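PDB 5XOX: tRNA(His) guanylyltransferase from Saccharomyces cerevisiae, which adds a single guanosine in the 3'-5' direction to the -1 position of tRNA(His), using GTP, ATP and magnesium. Local coordinates for residues A[98-109]-A[127-135]; A[62-73]-A[211-219]. All blocks are in the same frame, centred on the assembly; numbering follows the deposited sequence.

Both contacts belong to one antiparallel sheet with helices packed on it, and their centres lie about 16 Å apart. Contact 1 sets helix 94-116 against strand 130-137, the outermost strand at one side of the sheet within this chain. Contact 2 lies toward the other side, where strand 69-74 pairs with strand 213-216. Along the chain, 62-73 comes first, then 98-109 and 127-135, and 211-219 last. Contact 2 therefore ties the C-terminal part of the chain to the catalytic part that contains contact 1. The two touch directly: Phe101 packs on Tyr65, and Phe104 on Lys64. The GTP and magnesium sites adjoin the Phe130 end of contact 1.

Contact 1: residues A[98-109]-A[127-135]; sequences ATLFGSFFTSNY and LPYFDSRCV
Ala98 O is gripped by two donors from opposite faces of its carbonyl plane: Ser132 OG, at 2.8 Å from Ala98 O, and the helical Gly102 N. The arrangement is a helix packed on a palm-like sheet, with helix 98-109 running roughly antiparallel to strand 130-135 (145°). Their axes approach to 7.2 Å. With chi1 at -179°, Ser132 swings OG away from its own N and up to the helix carbonyl. Gly102 CA lies against Ser132 CB. Farther along, Phe105, Tyr109 and Phe130 form an aromatic cluster. Phe130 points its edge at the face of Tyr109 in a T-shaped pair, with centroids 5.1 Å apart and planes at 70°. Phe105 meets Phe130 rim to rim instead. Phe33, a GTP-binding residue, also packs on Phe130, so the cluster borders the nucleotide site. An alanine in place of Tyr109 is likely to open a gap beside Pro128 and leave the Phe130 edge without its facing ring. Phe130 CZ sits over the centre of the Tyr109 ring, 3.7 Å from Tyr109 CG, while Pro128 CB comes to 3.6 Å from Tyr109 CD2.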
loop_
_atom_site.group_PDB
_atom_site.type_symbol
_atom_site.label_atom_id
_atom_site.label_comp_id
_atom_site.label_asym_id
_atom_site.label_seq_id
_atom_site.Cartn_x
_atom_site.Cartn_y
_atom_site.Cartn_z
ATOM N N ALA A 98 -5.254 -14.001 -3.067
ATOM C CA ALA A 98 -5.209 -14.599 -1.748
ATOM C C ALA A 98 -6.531 -15.224 -1.347
ATOM O O ALA A 98 -6.601 -16.414 -1.042
ATOM C CB ALA A 98 -4.816 -13.562 -0.747
ATOM N N THR A 99 -7.583 -14.408 -1.353
ATOM C CA THR A 99 -8.894 -14.866 -0.898
ATOM C C THR A 99 -9.477 -15.948 -1.784
ATOM O O THR A 99 -10.138 -16.857 -1.303
ATOM C CB THR A 99 -9.885 -13.720 -0.826
ATOM O OG1 THR A 99 -9.761 -12.978 -2.035
ATOM C CG2 THR A 99 -9.618 -12.825 0.383
ATOM N N LEU A 100 -9.221 -15.862 -3.074
ATOM C CA LEU A 100 -9.796 -16.836 -3.976
ATOM C C LEU A 100 -9.114 -18.186 -3.857
ATOM O O LEU A 100 -9.794 -19.225 -3.841
ATOM C CB LEU A 100 -9.719 -16.334 -5.412
ATOM C CG LEU A 100 -10.923 -15.437 -5.721
ATOM C CD1 LEU A 100 -10.972 -15.091 -7.184
ATOM C CD2 LEU A 100 -12.225 -16.069 -5.250
ATOM N N PHE A 101 -7.782 -18.196 -3.783
ATOM C CA PHE A 101 -7.121 -19.498 -3.647
ATOM C C PHE A 101 -7.489 -20.039 -2.290
ATOM O O PHE A 101 -7.804 -21.223 -2.149
ATOM C CB PHE A 101 -5.607 -19.418 -3.776
ATOM C CG PHE A 101 -5.142 -19.165 -5.172
ATOM C CD1 PHE A 101 -6.023 -18.711 -6.132
ATOM C CD2 PHE A 101 -3.827 -19.408 -5.541
ATOM C CE1 PHE A 101 -5.597 -18.470 -7.406
ATOM C CE2 PHE A 101 -3.406 -19.190 -6.843
ATOM C CZ PHE A 101 -4.300 -18.716 -7.770
ATOM N N GLY A 102 -7.475 -19.135 -1.308
ATOM C CA GLY A 102 -7.861 -19.447 0.054
ATOM C C GLY A 102 -9.182 -20.195 0.100
ATOM O O GLY A 102 -9.300 -21.277 0.694
ATOM N N SER A 103 -10.167 -19.649 -0.598
ATOM C CA SER A 103 -11.532 -20.138 -0.487
ATOM C C SER A 103 -11.719 -21.415 -1.267
ATOM O O SER A 103 -12.365 -22.329 -0.800
ATOM C CB SER A 103 -12.511 -19.077 -0.972
ATOM O OG SER A 103 -12.454 -17.923 -0.142
ATOM N N PHE A 104 -11.149 -21.463 -2.464
ATOM C CA PHE A 104 -11.238 -22.649 -3.305
ATOM C C PHE A 104 -10.668 -23.811 -2.594
ATOM O O PHE A 104 -11.258 -24.885 -2.572
ATOM C CB PHE A 104 -10.478 -22.454 -4.603
ATOM C CG PHE A 104 -10.615 -23.604 -5.576
ATOM C CD1 PHE A 104 -11.829 -24.211 -5.784
ATOM C CD2 PHE A 104 -9.540 -24.030 -6.332
ATOM C CE1 PHE A 104 -11.960 -25.237 -6.706
ATOM C CE2 PHE A 104 -9.678 -25.056 -7.257
ATOM C CZ PHE A 104 -10.881 -25.656 -7.438
ATOM N N PHE A 105 -9.493 -23.571 -2.035
ATOM C CA PHE A 105 -8.777 -24.574 -1.303
ATOM C C PHE A 105 -9.577 -25.014 -0.095
ATOM O O PHE A 105 -9.856 -26.201 0.055
ATOM C CB PHE A 105 -7.425 -24.039 -0.887
ATOM C CG PHE A 105 -6.399 -25.106 -0.576
ATOM C CD1 PHE A 105 -6.327 -25.687 0.688
ATOM C CD2 PHE A 105 -5.477 -25.498 -1.535
ATOM C CE1 PHE A 105 -5.384 -26.628 0.975
ATOM C CE2 PHE A 105 -4.535 -26.455 -1.251
ATOM C CZ PHE A 105 -4.490 -27.016 0.006
ATOM N N THR A 106 -9.957 -24.071 0.761
ATOM C CA THR A 106 -10.765 -24.419 1.926
ATOM C C THR A 106 -11.946 -25.310 1.520
ATOM O O THR A 106 -12.210 -26.358 2.116
ATOM C CB THR A 106 -11.310 -23.165 2.634
ATOM O OG1 THR A 106 -10.237 -22.394 3.175
ATOM C CG2 THR A 106 -12.249 -23.552 3.740
ATOM N N SER A 107 -12.634 -24.894 0.469
ATOM C CA SER A 107 -13.770 -25.633 -0.042
ATOM C C SER A 107 -13.325 -27.047 -0.362
ATOM O O SER A 107 -13.965 -28.004 0.072
ATOM C CB SER A 107 -14.354 -24.962 -1.285
ATOM O OG SER A 107 -15.533 -25.612 -1.731
ATOM N N ASN A 108 -12.215 -27.181 -1.086
ATOM C CA ASN A 108 -11.737 -28.504 -1.504
ATOM C C ASN A 108 -11.350 -29.428 -0.328
ATOM O O ASN A 108 -11.573 -30.656 -0.368
ATOM C CB ASN A 108 -10.540 -28.365 -2.435
ATOM C CG ASN A 108 -10.929 -28.355 -3.871
ATOM O OD1 ASN A 108 -10.990 -29.398 -4.517
ATOM N ND2 ASN A 108 -11.165 -27.164 -4.400
ATOM N N TYR A 109 -10.768 -28.838 0.708
ATOM C CA TYR A 109 -10.441 -29.563 1.913
ATOM C C TYR A 109 -11.700 -30.151 2.531
ATOM O O TYR A 109 -11.777 -31.370 2.772
ATOM C CB TYR A 109 -9.746 -28.625 2.880
ATOM C CG TYR A 109 -8.918 -29.294 3.935
ATOM C CD1 TYR A 109 -7.629 -29.674 3.635
ATOM C CD2 TYR A 109 -9.369 -29.454 5.247
ATOM C CE1 TYR A 109 -6.816 -30.262 4.567
ATOM C CE2 TYR A 109 -8.543 -30.038 6.209
ATOM C CZ TYR A 109 -7.261 -30.438 5.845
ATOM O OH TYR A 109 -6.374 -31.018 6.714
ATOM N N LEU A 127 -13.689 -26.553 12.715
ATOM C CA LEU A 127 -13.682 -26.612 11.264
ATOM C C LEU A 127 -12.389 -26.045 10.704
ATOM O O LEU A 127 -11.813 -25.128 11.283
ATOM C CB LEU A 127 -14.904 -25.868 10.721
ATOM C CG LEU A 127 -15.930 -26.643 9.872
ATOM C CD1 LEU A 127 -16.594 -27.827 10.584
ATOM C CD2 LEU A 127 -16.969 -25.699 9.221
ATOM N N PRO A 128 -11.898 -26.627 9.599
ATOM C CA PRO A 128 -10.658 -26.164 8.977
ATOM C C PRO A 128 -10.836 -24.820 8.289
ATOM O O PRO A 128 -11.804 -24.690 7.553
ATOM C CB PRO A 128 -10.352 -27.279 7.966
ATOM C CG PRO A 128 -11.653 -27.828 7.597
ATOM C CD PRO A 128 -12.526 -27.707 8.820
ATOM N N TYR A 129 -9.948 -23.852 8.514
ATOM C CA TYR A 129 -10.030 -22.571 7.813
ATOM C C TYR A 129 -8.621 -22.043 7.666
ATOM O O TYR A 129 -7.772 -22.291 8.530
ATOM C CB TYR A 129 -10.981 -21.564 8.511
ATOM C CG TYR A 129 -10.596 -21.034 9.870
ATOM C CD1 TYR A 129 -10.810 -21.775 11.009
ATOM C CD2 TYR A 129 -10.028 -19.779 10.014
ATOM C CE1 TYR A 129 -10.462 -21.284 12.269
ATOM C CE2 TYR A 129 -9.669 -19.277 11.274
ATOM C CZ TYR A 129 -9.888 -20.036 12.402
ATOM O OH TYR A 129 -9.538 -19.552 13.657
ATOM N N PHE A 130 -8.337 -21.393 6.531
ATOM C CA PHE A 130 -6.938 -21.212 6.186
ATOM C C PHE A 130 -6.591 -19.715 5.976
ATOM O O PHE A 130 -7.336 -18.974 5.334
ATOM C CB PHE A 130 -6.547 -21.973 4.905
ATOM C CG PHE A 130 -6.792 -23.485 4.945
ATOM C CD1 PHE A 130 -7.343 -24.107 6.040
ATOM C CD2 PHE A 130 -6.268 -24.300 3.948
ATOM C CE1 PHE A 130 -7.560 -25.454 6.065
ATOM C CE2 PHE A 130 -6.431 -25.682 3.983
ATOM C CZ PHE A 130 -7.078 -26.253 5.044
ATOM N N ASP A 131 -5.452 -19.276 6.500
ATOM C CA ASP A 131 -4.899 -17.965 6.144
ATOM C C ASP A 131 -4.261 -18.030 4.764
ATOM O O ASP A 131 -3.559 -18.994 4.452
ATOM C CB ASP A 131 -3.872 -17.520 7.183
ATOM C CG ASP A 131 -3.241 -16.191 6.854
ATOM O OD1 ASP A 131 -3.166 -15.846 5.664
ATOM O OD2 ASP A 131 -2.768 -15.503 7.780
ATOM N N SER A 132 -4.501 -17.016 3.937
ATOM C CA SER A 132 -3.842 -16.942 2.640
ATOM C C SER A 132 -3.053 -15.620 2.456
ATOM O O SER A 132 -3.340 -14.610 3.104
ATOM C CB SER A 132 -4.872 -17.121 1.549
ATOM O OG SER A 132 -4.227 -17.082 0.304
ATOM N N ARG A 133 -2.023 -15.645 1.606
ATOM C CA ARG A 133 -1.071 -14.522 1.471
ATOM C C ARG A 133 -0.518 -14.429 0.095
ATOM O O ARG A 133 -0.326 -15.448 -0.577
ATOM C CB ARG A 133 0.126 -14.685 2.402
ATOM C CG ARG A 133 -0.227 -14.767 3.858
ATOM C CD ARG A 133 0.785 -15.582 4.595
ATOM N NE ARG A 133 0.989 -15.024 5.918
ATOM C CZ ARG A 133 1.833 -14.031 6.174
ATOM N NH1 ARG A 133 2.557 -13.493 5.202
ATOM N NH2 ARG A 133 1.961 -13.577 7.403
ATOM N N CYS A 134 -0.180 -13.209 -0.300
ATOM C CA CYS A 134 0.557 -12.965 -1.556
ATOM C C CYS A 134 1.971 -12.380 -1.418
ATOM O O CYS A 134 2.201 -11.448 -0.637
ATOM C CB CYS A 134 -0.241 -12.034 -2.442
ATOM S SG CYS A 134 -1.423 -12.922 -3.407
ATOM N N VAL A 135 2.928 -12.909 -2.172
ATOM C CA VAL A 135 4.278 -12.332 -2.131
ATOM C C VAL A 135 4.876 -12.166 -3.500
ATOM O O VAL A 135 4.782 -13.072 -4.335
ATOM C CB VAL A 135 5.241 -13.153 -1.266
ATOM C CG1 VAL A 135 6.530 -12.374 -1.113
ATOM C CG2 VAL A 135 4.637 -13.442 0.135
#

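Contact 2: residues A[62-73]-A[211-219]; sequences VLKYKNDIILAF and KGSLVTRKG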
loop_
_atom_site.group_PDB
_atom_site.type_symbol
_atom_site.label_atom_id
_atom_site.label_comp_id
_atom_site.label_asym_id
_atom_site.label_seq_id
_atom_site.Cartn_x
_atom_site.Cartn_y
_atom_site.Cartn_z
ATOM N N VAL A 62 -4.186 -26.231 -8.935
ATOM C CA VAL A 62 -3.297 -25.998 -10.070
ATOM C C VAL A 62 -4.044 -26.392 -11.332
ATOM O O VAL A 62 -3.914 -25.758 -12.372
ATOM C CB VAL A 62 -1.937 -26.774 -9.936
ATOM C CG1 VAL A 62 -1.319 -26.555 -8.580
ATOM C CG2 VAL A 62 -2.091 -28.253 -10.189
ATOM N N LEU A 63 -4.843 -27.446 -11.217
ATOM C CA LEU A 63 -5.717 -27.901 -12.277
ATOM C C LEU A 63 -6.571 -26.725 -12.755
ATOM O O LEU A 63 -6.587 -26.419 -13.945
ATOM C CB LEU A 63 -6.580 -29.068 -11.768
ATOM C CG LEU A 63 -7.928 -29.437 -12.415
ATOM C CD1 LEU A 63 -9.163 -28.518 -12.048
ATOM C CD2 LEU A 63 -7.739 -29.609 -13.932
ATOM N N LYS A 64 -7.244 -26.068 -11.803
ATOM C CA LYS A 64 -8.171 -24.964 -12.059
ATOM C C LYS A 64 -7.522 -23.832 -12.843
ATOM O O LYS A 64 -8.003 -23.468 -13.911
ATOM C CB LYS A 64 -8.743 -24.429 -10.744
ATOM C CG LYS A 64 -9.720 -23.296 -10.930
ATOM C CD LYS A 64 -11.027 -23.773 -11.554
ATOM C CE LYS A 64 -12.016 -22.624 -11.743
ATOM N NZ LYS A 64 -13.346 -23.124 -12.128
ATOM N N TYR A 65 -6.439 -23.273 -12.325
ATOM C CA TYR A 65 -5.602 -22.393 -13.144
ATOM C C TYR A 65 -4.373 -23.131 -13.596
ATOM O O TYR A 65 -3.333 -23.072 -12.942
ATOM C CB TYR A 65 -5.168 -21.178 -12.327
ATOM C CG TYR A 65 -6.163 -20.822 -11.255
ATOM C CD1 TYR A 65 -7.364 -20.208 -11.583
ATOM C CD2 TYR A 65 -5.986 -21.249 -9.946
ATOM C CE1 TYR A 65 -8.294 -19.902 -10.625
ATOM C CE2 TYR A 65 -6.928 -20.976 -8.978
ATOM C CZ TYR A 65 -8.079 -20.301 -9.324
ATOM O OH TYR A 65 -9.016 -20.021 -8.355
ATOM N N LYS A 66 -4.459 -23.705 -14.785
ATOM C CA LYS A 66 -3.390 -24.520 -15.341
ATOM C C LYS A 66 -2.452 -23.584 -16.073
ATOM O O LYS A 66 -1.286 -23.891 -16.273
ATOM C CB LYS A 66 -3.984 -25.604 -16.262
ATOM C CG LYS A 66 -3.043 -26.512 -17.065
ATOM C CD LYS A 66 -3.907 -27.244 -18.145
ATOM C CE LYS A 66 -3.238 -28.443 -18.864
ATOM N NZ LYS A 66 -4.183 -29.127 -19.824
ATOM N N ASN A 67 -2.961 -22.399 -16.403
ATOM C CA ASN A 67 -2.241 -21.473 -17.269
ATOM C C ASN A 67 -1.194 -20.674 -16.523
ATOM O O ASN A 67 -0.115 -20.422 -17.054
ATOM C CB ASN A 67 -3.197 -20.492 -17.962
ATOM C CG ASN A 67 -4.155 -21.173 -18.905
ATOM O OD1 ASN A 67 -3.785 -22.115 -19.604
ATOM N ND2 ASN A 67 -5.385 -20.665 -18.970
ATOM N N ASP A 68 -1.527 -20.221 -15.322
ATOM C CA ASP A 68 -0.682 -19.245 -14.652
ATOM C C ASP A 68 0.268 -19.820 -13.566
ATOM O O ASP A 68 1.096 -19.077 -13.001
ATOM C CB ASP A 68 -1.592 -18.147 -14.095
ATOM C CG ASP A 68 -2.565 -17.590 -15.162
ATOM O OD1 ASP A 68 -2.171 -16.679 -15.925
ATOM O OD2 ASP A 68 -3.717 -18.075 -15.258
ATOM N N ILE A 69 0.191 -21.134 -13.313
ATOM C CA ILE A 69 0.987 -21.760 -12.246
ATOM C C ILE A 69 2.201 -22.470 -12.865
ATOM O O ILE A 69 2.049 -23.218 -13.830
ATOM C CB ILE A 69 0.135 -22.744 -11.411
ATOM C CG1 ILE A 69 -1.065 -22.015 -10.831
ATOM C CG2 ILE A 69 0.918 -23.244 -10.230
ATOM C CD1 ILE A 69 -1.772 -22.723 -9.708
ATOM N N ILE A 70 3.398 -22.189 -12.348
ATOM C CA ILE A 70 4.593 -22.967 -12.658
ATOM C C ILE A 70 4.480 -24.294 -11.935
ATOM O O ILE A 70 4.657 -25.370 -12.526
ATOM C CB ILE A 70 5.881 -22.238 -12.219
ATOM C CG1 ILE A 70 5.855 -20.784 -12.655
ATOM C CG2 ILE A 70 7.114 -22.903 -12.785
ATOM C CD1 ILE A 70 5.821 -19.830 -11.497
ATOM N N LEU A 71 4.184 -24.190 -10.637
ATOM C CA LEU A 71 4.036 -25.340 -9.744
ATOM C C LEU A 71 3.638 -24.927 -8.340
ATOM O O LEU A 71 3.577 -23.738 -8.027
ATOM C CB LEU A 71 5.333 -26.152 -9.693
ATOM C CG LEU A 71 6.436 -25.338 -9.044
ATOM C CD1 LEU A 71 6.716 -25.761 -7.619
ATOM C CD2 LEU A 71 7.653 -25.424 -9.915
ATOM N N ALA A 72 3.382 -25.936 -7.507
ATOM C CA ALA A 72 2.982 -25.741 -6.123
ATOM C C ALA A 72 3.786 -26.647 -5.233
ATOM O O ALA A 72 4.119 -27.745 -5.654
ATOM C CB ALA A 72 1.540 -26.027 -5.958
ATOM N N PHE A 73 4.095 -26.199 -4.012
ATOM C CA PHE A 73 4.778 -27.042 -3.035
ATOM C C PHE A 73 4.154 -26.975 -1.635
ATOM O O PHE A 73 4.221 -25.938 -0.963
ATOM C CB PHE A 73 6.236 -26.634 -2.948
ATOM C CG PHE A 73 6.976 -27.327 -1.878
ATOM C CD1 PHE A 73 7.447 -28.614 -2.090
ATOM C CD2 PHE A 73 7.183 -26.729 -0.649
ATOM C CE1 PHE A 73 8.138 -29.285 -1.095
ATOM C CE2 PHE A 73 7.879 -27.405 0.363
ATOM C CZ PHE A 73 8.355 -28.682 0.135
ATOM N N LYS A 211 11.036 -35.157 1.952
ATOM C CA LYS A 211 11.422 -34.268 0.852
ATOM C C LYS A 211 10.221 -33.364 0.403
ATOM O O LYS A 211 10.294 -32.713 -0.638
ATOM C CB LYS A 211 12.043 -35.092 -0.323
ATOM C CG LYS A 211 13.132 -36.154 0.123
ATOM C CD LYS A 211 14.539 -36.099 -0.560
ATOM C CE LYS A 211 15.516 -37.290 -0.122
ATOM N NZ LYS A 211 16.997 -37.295 -0.576
ATOM N N GLY A 212 9.106 -33.368 1.146
ATOM C CA GLY A 212 7.982 -32.489 0.860
ATOM C C GLY A 212 7.158 -32.868 -0.365
ATOM O O GLY A 212 7.579 -33.699 -1.175
ATOM N N SER A 213 5.988 -32.239 -0.531
ATOM C CA SER A 213 5.082 -32.630 -1.623
ATOM C C SER A 213 4.981 -31.602 -2.769
ATOM O O SER A 213 4.388 -30.523 -2.626
ATOM C CB SER A 213 3.687 -32.920 -1.061
ATOM O OG SER A 213 3.621 -34.225 -0.532
ATOM N N LEU A 214 5.534 -31.965 -3.922
ATOM C CA LEU A 214 5.622 -31.034 -5.045
ATOM C C LEU A 214 4.685 -31.318 -6.239
ATOM O O LEU A 214 4.822 -32.318 -6.945
ATOM C CB LEU A 214 7.041 -31.001 -5.568
ATOM C CG LEU A 214 7.087 -30.002 -6.721
ATOM C CD1 LEU A 214 8.120 -28.944 -6.441
ATOM C CD2 LEU A 214 7.290 -30.642 -8.100
ATOM N N VAL A 215 3.768 -30.397 -6.494
ATOM C CA VAL A 215 2.913 -30.513 -7.641
ATOM C C VAL A 215 3.477 -29.729 -8.786
ATOM O O VAL A 215 3.646 -28.517 -8.688
ATOM C CB VAL A 215 1.538 -30.045 -7.313
ATOM C CG1 VAL A 215 0.565 -30.448 -8.402
ATOM C CG2 VAL A 215 1.145 -30.642 -6.027
ATOM N N THR A 216 3.785 -30.413 -9.878
ATOM C CA THR A 216 4.125 -29.670 -11.066
ATOM C C THR A 216 2.760 -29.497 -11.679
ATOM O O THR A 216 1.786 -29.942 -11.077
ATOM C CB THR A 216 5.087 -30.402 -11.996
ATOM O OG1 THR A 216 5.200 -29.656 -13.213
ATOM C CG2 THR A 216 4.559 -31.800 -12.325
ATOM N N ARG A 217 2.657 -28.878 -12.854
ATOM C CA ARG A 217 1.373 -28.857 -13.542
ATOM C C ARG A 217 0.930 -30.321 -13.628
ATOM O O ARG A 217 1.784 -31.201 -13.793
ATOM C CB ARG A 217 1.498 -28.262 -14.928
ATOM C CG ARG A 217 2.631 -27.265 -15.071
ATOM C CD ARG A 217 2.525 -26.542 -16.405
ATOM N NE ARG A 217 1.941 -25.216 -16.244
ATOM C CZ ARG A 217 1.697 -24.371 -17.242
ATOM N NH1 ARG A 217 1.948 -24.720 -18.499
ATOM N NH2 ARG A 217 1.177 -23.178 -16.984
ATOM N N LYS A 218 -0.376 -30.567 -13.489
ATOM C CA LYS A 218 -1.008 -31.908 -13.314
ATOM C C LYS A 218 -0.465 -32.864 -12.171
ATOM O O LYS A 218 -0.535 -32.531 -10.980
ATOM C CB LYS A 218 -1.053 -32.637 -14.688
ATOM C CG LYS A 218 0.242 -32.951 -15.448
ATOM C CD LYS A 218 0.667 -31.824 -16.432
ATOM C CE LYS A 218 2.101 -32.049 -16.928
ATOM N NZ LYS A 218 2.726 -30.937 -17.707
ATOM N N GLY A 219 -0.008 -34.064 -12.513
ATOM C CA GLY A 219 0.483 -35.015 -11.520
ATOM C C GLY A 219 1.746 -34.558 -10.821
ATOM O O GLY A 219 2.538 -33.813 -11.374
#
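The Arg217 guanidinium has Lys66 O over one face and Asn67 O at its edge, in plane. Ile69 O also lies toward the edge, tilted somewhat from the plane. Arg217 grips that one oxygen side-on with two nitrogens: NE is 3.1 Å from Ile69 O, and NH2 is 3.3 Å from it. The bonds are bent, at 142° and 136°. The chain of Arg217 bends at chi3 (101°), which turns the group back over the turn at 66-68 and the start of strand 69-74. Ile69 O takes the hydrogen bonds; the other two carbonyls lie close by and would probably favour the positive group. The Phe73 ring, at the other end, has Lys211 O at its edge. Gly212 CA approaches it obliquely, 3.8 Å from Phe73 CE1. Leu147, Arg150 and Thr154 of helix 140-171 also pack on Phe73. Between these ends the strands run antiparallel. Ala72 and Val215 are a hydrogen-bonded pair: Ala72 N lies 2.9 Å from Val215 O, and Val215 N is 2.8 Å from Ala72 O. Phe73 and Leu214 follow as a non-hydrogen-bonded pair. On the Leu71 side, Leu71 CD1 meets Leu214 CD1 at 3.7 Å. On the other face, Val215 CG1 touches Val62 CG2 of the preceding helix. This is antiparallel strand pairing, by which strand 213-216 of the C-terminal region extends the central sheet of the catalytic, palm-like fold.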